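Local coordinates for protein glycerol dehydratase (Clostridium butyricum, PDB 1R9D) that probably dehydrates glycerol as a B12-independent glycyl-radical lyase of the pyruvate formate-lyase-like family, at residues P285-Q290 / A425-I430; R418-E423 / A541-S546. All blocks are in the same frame, centred on the assembly; numbering follows the deposited sequence.

Contact 1: P285-Q290 / A425-I430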
ATOM      1  N   PRO A 285     -26.636  12.213  11.171  1.00 21.70           N
ATOM      2  CA  PRO A 285     -27.679  11.263  11.560  1.00 21.96           C
ATOM      3  C   PRO A 285     -28.663  11.008  10.410  1.00 22.92           C
ATOM      4  O   PRO A 285     -29.273   9.947  10.323  1.00 22.86           O
ATOM      5  CB  PRO A 285     -28.346  11.958  12.745  1.00 23.26           C
ATOM      6  CG  PRO A 285     -27.197  12.698  13.376  1.00 22.32           C
ATOM      7  CD  PRO A 285     -26.512  13.295  12.166  1.00 23.18           C
ATOM      8  N   ALA A 286     -28.806  11.998   9.532  1.00 23.39           N
ATOM      9  CA  ALA A 286     -29.712  11.896   8.390  1.00 23.53           C
ATOM     10  C   ALA A 286     -31.168  11.632   8.787  1.00 23.57           C
ATOM     11  O   ALA A 286     -31.708  12.340   9.634  1.00 23.47           O
ATOM     12  CB  ALA A 286     -29.219  10.828   7.418  1.00 24.88           C
ATOM     13  N   ARG A 287     -31.796  10.614   8.197  1.00 23.84           N
ATOM     14  CA  ARG A 287     -33.213  10.330   8.457  1.00 24.29           C
ATOM     15  C   ARG A 287     -33.554   9.697   9.804  1.00 24.56           C
ATOM     16  O   ARG A 287     -34.149   8.618   9.871  1.00 24.68           O
ATOM     17  CB  ARG A 287     -33.791   9.472   7.326  1.00 24.40           C
ATOM     18  CG  ARG A 287     -33.518  10.022   5.933  1.00 24.71           C
ATOM     19  CD  ARG A 287     -34.431   9.394   4.894  1.00 22.24           C
ATOM     20  NE  ARG A 287     -35.772   9.986   4.894  1.00 22.54           N
ATOM     21  CZ  ARG A 287     -36.767   9.575   4.112  1.00 23.09           C
ATOM     22  NH1 ARG A 287     -36.576   8.565   3.275  1.00 22.25           N
ATOM     23  NH2 ARG A 287     -37.949  10.187   4.145  1.00 23.01           N
ATOM     24  N   PHE A 288     -33.197  10.405  10.867  1.00 24.68           N
ATOM     25  CA  PHE A 288     -33.426   9.981  12.246  1.00 25.59           C
ATOM     26  C   PHE A 288     -34.877   9.552  12.486  1.00 26.35           C
ATOM     27  O   PHE A 288     -35.136   8.535  13.134  1.00 26.53           O
ATOM     28  CB  PHE A 288     -33.069  11.149  13.172  1.00 26.67           C
ATOM     29  CG  PHE A 288     -33.096  10.817  14.639  1.00 26.57           C
ATOM     30  CD1 PHE A 288     -32.011  10.191  15.248  1.00 27.37           C
ATOM     31  CD2 PHE A 288     -34.180  11.199  15.428  1.00 26.63           C
ATOM     32  CE1 PHE A 288     -32.003   9.957  16.630  1.00 28.60           C
ATOM     33  CE2 PHE A 288     -34.182  10.970  16.805  1.00 28.67           C
ATOM     34  CZ  PHE A 288     -33.091  10.350  17.406  1.00 27.52           C
ATOM     35  N   ASP A 289     -35.822  10.321  11.956  1.00 25.56           N
ATOM     36  CA  ASP A 289     -37.231  10.009  12.144  1.00 25.83           C
ATOM     37  C   ASP A 289     -37.646   8.686  11.510  1.00 26.46           C
ATOM     38  O   ASP A 289     -38.571   8.029  11.985  1.00 26.93           O
ATOM     39  CB  ASP A 289     -38.107  11.161  11.620  1.00 25.78           C
ATOM     40  CG  ASP A 289     -38.034  11.332  10.104  1.00 25.56           C
ATOM     41  OD1 ASP A 289     -36.994  10.992   9.499  1.00 25.49           O
ATOM     42  OD2 ASP A 289     -39.020  11.835   9.526  1.00 27.19           O
ATOM     43  N   GLN A 290     -36.952   8.278  10.457  1.00 25.54           N
ATOM     44  CA  GLN A 290     -37.290   7.031   9.791  1.00 25.73           C
ATOM     45  C   GLN A 290     -36.784   5.778  10.506  1.00 26.08           C
ATOM     46  O   GLN A 290     -37.515   4.792  10.601  1.00 27.45           O
ATOM     47  CB  GLN A 290     -36.781   7.059   8.350  1.00 25.85           C
ATOM     48  CG  GLN A 290     -37.372   8.210   7.535  1.00 25.04           C
ATOM     49  CD  GLN A 290     -38.892   8.195   7.524  1.00 25.02           C
ATOM     50  OE1 GLN A 290     -39.507   7.189   7.174  1.00 25.93           O
ATOM     51  NE2 GLN A 290     -39.506   9.314   7.908  1.00 23.92           N
ATOM     52  N   ALA A 425     -32.347   6.793  -4.230  1.00 24.65           N
ATOM     53  CA  ALA A 425     -32.448   8.250  -4.320  1.00 24.05           C
ATOM     54  C   ALA A 425     -33.601   8.779  -3.464  1.00 23.62           C
ATOM     55  O   ALA A 425     -33.482   9.830  -2.838  1.00 22.58           O
ATOM     56  CB  ALA A 425     -32.635   8.684  -5.779  1.00 24.10           C
ATOM     57  N   ARG A 426     -34.712   8.046  -3.435  1.00 22.46           N
ATOM     58  CA  ARG A 426     -35.874   8.449  -2.652  1.00 23.16           C
ATOM     59  C   ARG A 426     -35.605   8.423  -1.151  1.00 24.28           C
ATOM     60  O   ARG A 426     -36.298   9.088  -0.382  1.00 24.10           O
ATOM     61  CB  ARG A 426     -37.072   7.543  -2.959  1.00 23.07           C
ATOM     62  CG  ARG A 426     -37.781   7.884  -4.254  1.00 22.93           C
ATOM     63  CD  ARG A 426     -38.880   6.886  -4.570  1.00 25.66           C
ATOM     64  NE  ARG A 426     -39.677   7.316  -5.718  1.00 27.06           N
ATOM     65  CZ  ARG A 426     -40.482   6.515  -6.405  1.00 28.64           C
ATOM     66  NH1 ARG A 426     -40.595   5.241  -6.061  1.00 28.60           N
ATOM     67  NH2 ARG A 426     -41.174   6.990  -7.435  1.00 29.31           N
ATOM     68  N   ASP A 427     -34.594   7.666  -0.740  1.00 24.53           N
ATOM     69  CA  ASP A 427     -34.266   7.543   0.678  1.00 25.22           C
ATOM     70  C   ASP A 427     -33.072   8.415   1.081  1.00 24.46           C
ATOM     71  O   ASP A 427     -32.382   8.125   2.053  1.00 24.73           O
ATOM     72  CB  ASP A 427     -33.977   6.070   0.998  1.00 27.00           C
ATOM     73  CG  ASP A 427     -33.987   5.777   2.488  1.00 31.12           C
ATOM     74  OD1 ASP A 427     -34.935   6.213   3.176  1.00 30.02           O
ATOM     75  OD2 ASP A 427     -33.049   5.100   2.966  1.00 34.36           O
ATOM     76  N   TYR A 428     -32.842   9.496   0.347  1.00 23.01           N
ATOM     77  CA  TYR A 428     -31.711  10.365   0.637  1.00 22.42           C
ATOM     78  C   TYR A 428     -31.811  11.147   1.938  1.00 21.80           C
ATOM     79  O   TYR A 428     -32.896  11.403   2.459  1.00 21.39           O
ATOM     80  CB  TYR A 428     -31.490  11.356  -0.519  1.00 22.11           C
ATOM     81  CG  TYR A 428     -32.366  12.595  -0.481  1.00 21.51           C
ATOM     82  CD1 TYR A 428     -31.978  13.732   0.239  1.00 20.37           C
ATOM     83  CD2 TYR A 428     -33.585  12.631  -1.158  1.00 20.14           C
ATOM     84  CE1 TYR A 428     -32.780  14.868   0.278  1.00 21.84           C
ATOM     85  CE2 TYR A 428     -34.395  13.764  -1.122  1.00 20.97           C
ATOM     86  CZ  TYR A 428     -33.985  14.878  -0.404  1.00 20.98           C
ATOM     87  OH  TYR A 428     -34.774  16.005  -0.392  1.00 23.38           O
ATOM     88  N   GLY A 429     -30.643  11.518   2.448  1.00 21.20           N
ATOM     89  CA  GLY A 429     -30.544  12.324   3.645  1.00 21.23           C
ATOM     90  C   GLY A 429     -29.506  13.363   3.283  1.00 21.33           C
ATOM     91  O   GLY A 429     -28.880  13.250   2.227  1.00 21.13           O
ATOM     92  N   ILE A 430     -29.313  14.371   4.126  1.00 20.51           N
ATOM     93  CA  ILE A 430     -28.322  15.396   3.842  1.00 21.37           C
ATOM     94  C   ILE A 430     -27.066  15.261   4.701  1.00 22.43           C
ATOM     95  O   ILE A 430     -27.145  14.958   5.894  1.00 23.45           O
ATOM     96  CB  ILE A 430     -28.915  16.808   4.055  1.00 22.27           C
ATOM     97  CG1 ILE A 430     -30.034  17.055   3.034  1.00 21.37           C
ATOM     98  CG2 ILE A 430     -27.818  17.865   3.917  1.00 21.51           C
ATOM     99  CD1 ILE A 430     -29.568  17.002   1.588  1.00 21.08           C
TER
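R287 and D427 meet in a salt bridge, NH1 of R287 lying 2.9 Å from OD1 of D427. The bond is bent, with an N-H...acceptor angle of 138°; the guanidinium and carboxylate planes stand 55° apart, and OD1 is met on its anti side, somewhat out of the carboxylate plane. D427 OD2 also forms a salt bridge with K438, and R287 NH2 donates to the backbone oxygens of G345 and Q347. The guanidinium is thus gripped through both terminal nitrogens, while Q290 CG lies over the rim of one face. The chain of R287 bends at chi3 (79°), which brings NH1 to D427 OD1; CD, before the bend, lies 3.5 Å from Y428 O. R426 O is satisfied by R379 NH2 and the Y428 hydroxyl by D408. Further along, CB of A286 packs 4.3 Å from CA of G429, where the backbones come closest. R287, centre of an inverse gamma turn, also occupies the N-cap position of helix 288-298. That turn lies between strand 341-344, to which A286 is hydrogen-bonded through its backbone, and the hairpin of strands 429-431 and 435-437. Y428, just before the hairpin, packs on strand 404-407 and helix 408-417, I430 on strands 404-407 and 341-344.

Contact 2: R418-E423 / A541-S546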
ATOM      1  N   ARG A 418     -26.862  10.633 -11.234  1.00 24.25           N
ATOM      2  CA  ARG A 418     -25.505  10.301 -10.811  1.00 23.79           C
ATOM      3  C   ARG A 418     -25.269   8.804 -10.572  1.00 24.51           C
ATOM      4  O   ARG A 418     -24.188   8.406 -10.138  1.00 24.24           O
ATOM      5  CB  ARG A 418     -25.148  11.082  -9.541  1.00 24.30           C
ATOM      6  CG  ARG A 418     -24.991  12.584  -9.746  1.00 23.07           C
ATOM      7  CD  ARG A 418     -23.707  12.930 -10.498  1.00 24.35           C
ATOM      8  NE  ARG A 418     -23.569  14.372 -10.710  1.00 23.80           N
ATOM      9  CZ  ARG A 418     -22.513  14.952 -11.272  1.00 24.95           C
ATOM     10  NH1 ARG A 418     -21.487  14.214 -11.689  1.00 25.17           N
ATOM     11  NH2 ARG A 418     -22.478  16.277 -11.412  1.00 24.21           N
ATOM     12  N   GLY A 419     -26.272   7.973 -10.838  1.00 24.36           N
ATOM     13  CA  GLY A 419     -26.077   6.541 -10.660  1.00 24.72           C
ATOM     14  C   GLY A 419     -26.864   5.810  -9.585  1.00 23.91           C
ATOM     15  O   GLY A 419     -26.832   4.577  -9.537  1.00 23.98           O
ATOM     16  N   LEU A 420     -27.557   6.535  -8.712  1.00 23.87           N
ATOM     17  CA  LEU A 420     -28.343   5.880  -7.671  1.00 22.73           C
ATOM     18  C   LEU A 420     -29.616   5.295  -8.265  1.00 23.83           C
ATOM     19  O   LEU A 420     -30.131   5.802  -9.260  1.00 23.38           O
ATOM     20  CB  LEU A 420     -28.731   6.869  -6.565  1.00 22.64           C
ATOM     21  CG  LEU A 420     -27.682   7.175  -5.491  1.00 22.03           C
ATOM     22  CD1 LEU A 420     -26.534   7.952  -6.098  1.00 21.67           C
ATOM     23  CD2 LEU A 420     -28.328   7.963  -4.352  1.00 22.29           C
ATOM     24  N   THR A 421     -30.117   4.220  -7.667  1.00 23.77           N
ATOM     25  CA  THR A 421     -31.369   3.634  -8.141  1.00 24.99           C
ATOM     26  C   THR A 421     -32.444   4.604  -7.675  1.00 25.17           C
ATOM     27  O   THR A 421     -32.183   5.436  -6.806  1.00 25.30           O
ATOM     28  CB  THR A 421     -31.646   2.274  -7.482  1.00 24.64           C
ATOM     29  OG1 THR A 421     -31.737   2.446  -6.063  1.00 25.63           O
ATOM     30  CG2 THR A 421     -30.537   1.292  -7.801  1.00 24.67           C
ATOM     31  N   LEU A 422     -33.647   4.511  -8.239  1.00 25.04           N
ATOM     32  CA  LEU A 422     -34.727   5.399  -7.823  1.00 26.38           C
ATOM     33  C   LEU A 422     -35.072   5.142  -6.353  1.00 26.97           C
ATOM     34  O   LEU A 422     -35.350   6.075  -5.597  1.00 26.03           O
ATOM     35  CB  LEU A 422     -35.968   5.178  -8.696  1.00 27.33           C
ATOM     36  CG  LEU A 422     -37.222   5.995  -8.368  1.00 27.83           C
ATOM     37  CD1 LEU A 422     -36.917   7.486  -8.466  1.00 28.13           C
ATOM     38  CD2 LEU A 422     -38.339   5.611  -9.341  1.00 30.01           C
ATOM     39  N   GLU A 423     -35.041   3.874  -5.948  1.00 27.28           N
ATOM     40  CA  GLU A 423     -35.348   3.514  -4.567  1.00 29.16           C
ATOM     41  C   GLU A 423     -34.356   4.174  -3.607  1.00 27.89           C
ATOM     42  O   GLU A 423     -34.753   4.764  -2.600  1.00 27.58           O
ATOM     43  CB  GLU A 423     -35.301   1.994  -4.388  1.00 32.49           C
ATOM     44  CG  GLU A 423     -36.120   1.491  -3.207  1.00 38.88           C
ATOM     45  CD  GLU A 423     -35.833   0.037  -2.845  1.00 42.54           C
ATOM     46  OE1 GLU A 423     -35.650  -0.790  -3.767  1.00 45.03           O
ATOM     47  OE2 GLU A 423     -35.806  -0.277  -1.631  1.00 44.22           O
ATOM     48  N   ALA A 541     -17.588   1.213  -0.608  1.00 22.77           N
ATOM     49  CA  ALA A 541     -18.959   1.705  -0.698  1.00 23.07           C
ATOM     50  C   ALA A 541     -19.622   1.395  -2.039  1.00 22.83           C
ATOM     51  O   ALA A 541     -18.953   1.281  -3.064  1.00 24.02           O
ATOM     52  CB  ALA A 541     -18.993   3.217  -0.445  1.00 23.91           C
ATOM     53  N   GLU A 542     -20.942   1.248  -2.013  1.00 23.24           N
ATOM     54  CA  GLU A 542     -21.721   0.990  -3.225  1.00 23.45           C
ATOM     55  C   GLU A 542     -21.627   2.211  -4.143  1.00 23.49           C
ATOM     56  O   GLU A 542     -21.485   2.080  -5.362  1.00 22.45           O
ATOM     57  CB  GLU A 542     -23.190   0.740  -2.853  1.00 25.42           C
ATOM     58  CG  GLU A 542     -24.186   0.744  -4.026  1.00 27.96           C
ATOM     59  CD  GLU A 542     -23.936  -0.364  -5.041  1.00 32.79           C
ATOM     60  OE1 GLU A 542     -23.366  -1.409  -4.657  1.00 32.56           O
ATOM     61  OE2 GLU A 542     -24.330  -0.193  -6.222  1.00 32.53           O
ATOM     62  N   TYR A 543     -21.701   3.396  -3.541  1.00 23.01           N
ATOM     63  CA  TYR A 543     -21.634   4.657  -4.277  1.00 21.83           C
ATOM     64  C   TYR A 543     -20.398   5.453  -3.858  1.00 21.60           C
ATOM     65  O   TYR A 543     -20.124   5.593  -2.669  1.00 22.08           O
ATOM     66  CB  TYR A 543     -22.895   5.492  -4.001  1.00 21.52           C
ATOM     67  CG  TYR A 543     -24.189   4.818  -4.407  1.00 22.41           C
ATOM     68  CD1 TYR A 543     -25.158   4.481  -3.459  1.00 20.96           C
ATOM     69  CD2 TYR A 543     -24.444   4.517  -5.741  1.00 20.57           C
ATOM     70  CE1 TYR A 543     -26.359   3.858  -3.836  1.00 22.30           C
ATOM     71  CE2 TYR A 543     -25.632   3.894  -6.129  1.00 23.12           C
ATOM     72  CZ  TYR A 543     -26.584   3.568  -5.177  1.00 22.16           C
ATOM     73  OH  TYR A 543     -27.757   2.956  -5.577  1.00 23.57           O
ATOM     74  N   ASN A 544     -19.654   5.969  -4.835  1.00 21.33           N
ATOM     75  CA  ASN A 544     -18.449   6.755  -4.554  1.00 20.31           C
ATOM     76  C   ASN A 544     -18.429   8.073  -5.319  1.00 21.09           C
ATOM     77  O   ASN A 544     -18.692   8.108  -6.524  1.00 20.77           O
ATOM     78  CB  ASN A 544     -17.197   5.960  -4.914  1.00 21.21           C
ATOM     79  CG  ASN A 544     -16.889   4.874  -3.910  1.00 22.21           C
ATOM     80  OD1 ASN A 544     -16.302   5.134  -2.861  1.00 23.54           O
ATOM     81  ND2 ASN A 544     -17.294   3.650  -4.221  1.00 22.13           N
ATOM     82  N   PHE A 545     -18.097   9.154  -4.618  1.00 19.91           N
ATOM     83  CA  PHE A 545     -18.030  10.478  -5.231  1.00 20.79           C
ATOM     84  C   PHE A 545     -16.947  11.305  -4.556  1.00 20.60           C
ATOM     85  O   PHE A 545     -16.319  10.861  -3.596  1.00 20.22           O
ATOM     86  CB  PHE A 545     -19.352  11.244  -5.063  1.00 19.08           C
ATOM     87  CG  PHE A 545     -20.556  10.535  -5.615  1.00 21.22           C
ATOM     88  CD1 PHE A 545     -21.461   9.916  -4.763  1.00 21.22           C
ATOM     89  CD2 PHE A 545     -20.780  10.478  -6.990  1.00 21.31           C
ATOM     90  CE1 PHE A 545     -22.574   9.243  -5.264  1.00 22.94           C
ATOM     91  CE2 PHE A 545     -21.891   9.806  -7.502  1.00 21.84           C
ATOM     92  CZ  PHE A 545     -22.787   9.189  -6.641  1.00 21.87           C
ATOM     93  N   SER A 546     -16.732  12.502  -5.094  1.00 20.67           N
ATOM     94  CA  SER A 546     -15.802  13.493  -4.545  1.00 20.92           C
ATOM     95  C   SER A 546     -16.504  14.822  -4.837  1.00 21.48           C
ATOM     96  O   SER A 546     -16.978  15.033  -5.954  1.00 20.87           O
ATOM     97  CB  SER A 546     -14.439  13.429  -5.228  1.00 21.66           C
ATOM     98  OG  SER A 546     -13.704  12.301  -4.776  1.00 22.92           O
TER
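The hydroxyl of Y543 is engaged from two directions by the start of helix 422-426: it hydrogen-bonds to D424 OD2, and T421 N donates to it in a weak bond, 3.4 Å from N to OH with an N-H...acceptor angle of 158°. T421 is the N-cap of that helix, its OG1 accepting from D424 N, so D424 connects the cap to the tyrosine. Next to the hydroxyl, L420 CG sits over the centre of the Y543 ring in a CH-pi contact, 3.8 Å from the centroid and 12° off the ring normal. E542 CG covers the opposite face, which leaves the ring sandwiched between two aliphatic groups. The segment 418-423 is the link between helices 408-417 and 422-426: a Schellman motif closes the first, with G419 at positive phi (114°), and T421 opens the second. Y543 and F545, alternate residues of strand 543-551, point to this same link. F545 meets it with its edge: R418 O lies in the ring plane, 3.8 Å from CE2, and L420 CD1 is 4.0 Å from CZ. L420 therefore touches both rings, one over its face and the other at its rim. R418 contributes its CB, 4.0 Å from F545 CE2, before a bend at chi2 takes its guanidinium away to N625 and I694 O. The L420 side chain also packs on L415 of helix 408-417.

Overall arrangement
Helix 422-426 is common to both contacts, whose centres lie about 15 Å apart: contact 2 holds its N-terminal approach and contact 1 the exit from its C-terminal end. They touch where A425 CA packs 4.1 Å from L420 CD2. Contact 1 is the more buried, with four of six touching residues buried and none exposed, yet a charged pair crosses it, with D427 OD2 also bound to K438 and R287 NH2 to backbone carbonyls. Contact 2 is partly buried, with G419 and T421 exposed; aromatic rings dominate, and one weak bond crosses it. Their strands also differ: 543-551 belongs to a five-stranded mixed sheet, 429-431 to a two-stranded hairpin.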